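Local structure of proton-dependent oligopeptide transporter family protein (Xanthomonas campestris, 6EI3) at residues G207-S212 against D284-L289. The protein probably transports small peptides across the membrane with protons, as a member of the POT family within the major facilitator superfamily. Sequence-based numbering, arbitrary orientation.
Sequences GAVVRS and DGVRAL
A single valine, V286, near the start of the long helix 281-306 packs against V209 and V210 of the short helix 206-215, an apolar contact with no hydrogen bond between the two segments. V286 has CG1 anti to its backbone N (chi1 171°), which leaves CG2 anti to the carbonyl carbon; the two methyls take different partners. CG2 lies against V209, 3.7 Å from V209 CB and 3.8 Å from V209 CG1, the two side chains running past one another in opposite directions. CG1 serves the next residue more loosely, 4.2 Å from V210 CG2, where the side chains cross at about a right angle. The nearest CA atoms, of V209 and V286, are 7.3 Å apart, and just 119 Å² is buried in total. F206 also packs on V286, while H278, in the loop leading into helix 281-306, touches V209 and hydrogen-bonds S212 OG. The three valines thus pack a short helix of the linking segment, ahead of the probable extra membrane pair 224-239 and 248-270, against the start of what is probably the second bundle's first helix, consistent with the two-bundle MFS fold of bacterial POT transporters.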
ATOM      1  N   GLY A 207       6.945  13.850  16.936  1.00 51.34           N
ATOM      2  CA  GLY A 207       8.281  14.333  16.599  1.00 51.03           C
ATOM      3  C   GLY A 207       9.025  14.942  17.774  1.00 55.47           C
ATOM      4  O   GLY A 207      10.171  14.566  18.038  1.00 55.57           O
ATOM      5  N   ALA A 208       8.365  15.860  18.507  1.00 52.99           N
ATOM      6  CA  ALA A 208       8.939  16.535  19.687  1.00 54.67           C
ATOM      7  C   ALA A 208       9.337  15.559  20.792  1.00 59.90           C
ATOM      8  O   ALA A 208      10.415  15.709  21.361  1.00 60.35           O
ATOM      9  CB  ALA A 208       7.967  17.569  20.229  1.00 55.95           C
ATOM     10  N   VAL A 209       8.485  14.538  21.068  1.00 57.21           N
ATOM     11  CA  VAL A 209       8.730  13.509  22.093  1.00 57.43           C
ATOM     12  C   VAL A 209       9.900  12.605  21.678  1.00 60.33           C
ATOM     13  O   VAL A 209      10.743  12.306  22.517  1.00 61.80           O
ATOM     14  CB  VAL A 209       7.445  12.722  22.487  1.00 60.64           C
ATOM     15  CG1 VAL A 209       7.729  11.680  23.563  1.00 61.20           C
ATOM     16  CG2 VAL A 209       6.339  13.665  22.951  1.00 60.91           C
ATOM     17  N   VAL A 210       9.973  12.206  20.387  1.00 55.36           N
ATOM     18  CA  VAL A 210      11.074  11.395  19.828  1.00 54.99           C
ATOM     19  C   VAL A 210      12.401  12.178  19.957  1.00 60.44           C
ATOM     20  O   VAL A 210      13.414  11.607  20.365  1.00 60.40           O
ATOM     21  CB  VAL A 210      10.787  10.958  18.351  1.00 56.67           C
ATOM     22  CG1 VAL A 210      12.036  10.406  17.665  1.00 55.91           C
ATOM     23  CG2 VAL A 210       9.646   9.941  18.282  1.00 55.36           C
ATOM     24  N   ARG A 211      12.371  13.486  19.600  1.00 58.85           N
ATOM     25  CA  ARG A 211      13.501  14.423  19.667  1.00 60.75           C
ATOM     26  C   ARG A 211      13.998  14.510  21.108  1.00 64.83           C
ATOM     27  O   ARG A 211      15.189  14.315  21.342  1.00 65.57           O
ATOM     28  CB  ARG A 211      13.061  15.812  19.159  1.00 64.08           C
ATOM     29  CG  ARG A 211      14.184  16.831  18.921  1.00 76.82           C
ATOM     30  CD  ARG A 211      13.651  18.148  18.353  1.00 88.40           C
ATOM     31  NE  ARG A 211      12.947  17.965  17.075  1.00 99.52           N
ATOM     32  CZ  ARG A 211      11.656  18.225  16.873  1.00110.92           C
ATOM     33  NH1 ARG A 211      10.908  18.721  17.852  1.00 97.35           N
ATOM     34  NH2 ARG A 211      11.109  18.009  15.684  1.00 94.31           N
ATOM     35  N   SER A 212      13.074  14.732  22.074  1.00 61.01           N
ATOM     36  CA  SER A 212      13.404  14.803  23.501  1.00 61.81           C
ATOM     37  C   SER A 212      13.929  13.476  24.036  1.00 67.70           C
ATOM     38  O   SER A 212      14.885  13.487  24.792  1.00 69.62           O
ATOM     39  CB  SER A 212      12.201  15.250  24.316  1.00 63.43           C
ATOM     40  OG  SER A 212      11.808  16.569  23.980  1.00 69.59           O
ATOM     41  N   ASP A 284       3.491   7.975  26.763  1.00 52.11           N
ATOM     42  CA  ASP A 284       2.747   6.716  26.652  1.00 50.34           C
ATOM     43  C   ASP A 284       2.216   6.572  25.226  1.00 50.20           C
ATOM     44  O   ASP A 284       2.250   5.481  24.678  1.00 49.28           O
ATOM     45  CB  ASP A 284       1.571   6.666  27.644  1.00 52.87           C
ATOM     46  CG  ASP A 284       1.929   6.654  29.119  1.00 66.02           C
ATOM     47  OD1 ASP A 284       3.132   6.539  29.441  1.00 65.66           O
ATOM     48  OD2 ASP A 284       1.004   6.786  29.953  1.00 76.93           O
ATOM     49  N   GLY A 285       1.740   7.677  24.655  1.00 45.28           N
ATOM     50  CA  GLY A 285       1.233   7.760  23.290  1.00 42.95           C
ATOM     51  C   GLY A 285       2.261   7.398  22.237  1.00 45.91           C
ATOM     52  O   GLY A 285       1.927   6.728  21.259  1.00 45.25           O
ATOM     53  N   VAL A 286       3.532   7.800  22.453  1.00 42.12           N
ATOM     54  CA  VAL A 286       4.652   7.483  21.564  1.00 40.69           C
ATOM     55  C   VAL A 286       5.051   6.012  21.771  1.00 43.68           C
ATOM     56  O   VAL A 286       5.407   5.353  20.798  1.00 41.58           O
ATOM     57  CB  VAL A 286       5.833   8.502  21.700  1.00 44.13           C
ATOM     58  CG1 VAL A 286       7.078   8.046  20.939  1.00 42.75           C
ATOM     59  CG2 VAL A 286       5.403   9.889  21.225  1.00 43.39           C
ATOM     60  N   ARG A 287       4.961   5.492  23.027  1.00 41.18           N
ATOM     61  CA  ARG A 287       5.223   4.076  23.340  1.00 41.08           C
ATOM     62  C   ARG A 287       4.223   3.187  22.581  1.00 43.97           C
ATOM     63  O   ARG A 287       4.623   2.175  21.997  1.00 43.14           O
ATOM     64  CB  ARG A 287       5.124   3.804  24.854  1.00 41.85           C
ATOM     65  CG  ARG A 287       5.697   2.443  25.231  1.00 53.10           C
ATOM     66  CD  ARG A 287       6.070   2.292  26.698  1.00 70.51           C
ATOM     67  NE  ARG A 287       7.200   3.129  27.118  1.00 80.49           N
ATOM     68  CZ  ARG A 287       8.483   2.849  26.900  1.00 89.77           C
ATOM     69  NH1 ARG A 287       8.826   1.766  26.212  1.00 75.96           N
ATOM     70  NH2 ARG A 287       9.429   3.661  27.346  1.00 73.07           N
ATOM     71  N   ALA A 288       2.931   3.580  22.596  1.00 40.06           N
ATOM     72  CA  ALA A 288       1.851   2.888  21.908  1.00 39.94           C
ATOM     73  C   ALA A 288       2.100   2.898  20.386  1.00 45.01           C
ATOM     74  O   ALA A 288       1.946   1.858  19.741  1.00 45.21           O
ATOM     75  CB  ALA A 288       0.525   3.554  22.239  1.00 40.70           C
ATOM     76  N   LEU A 289       2.541   4.054  19.829  1.00 42.14           N
ATOM     77  CA  LEU A 289       2.869   4.219  18.404  1.00 41.85           C
ATOM     78  C   LEU A 289       4.007   3.285  17.979  1.00 42.89           C
ATOM     79  O   LEU A 289       3.954   2.737  16.882  1.00 42.26           O
ATOM     80  CB  LEU A 289       3.267   5.679  18.094  1.00 43.30           C
ATOM     81  CG  LEU A 289       2.371   6.537  17.183  1.00 49.48           C
ATOM     82  CD1 LEU A 289       1.923   5.794  15.919  1.00 48.96           C
ATOM     83  CD2 LEU A 289       1.210   7.122  17.937  1.00 54.91           C
TER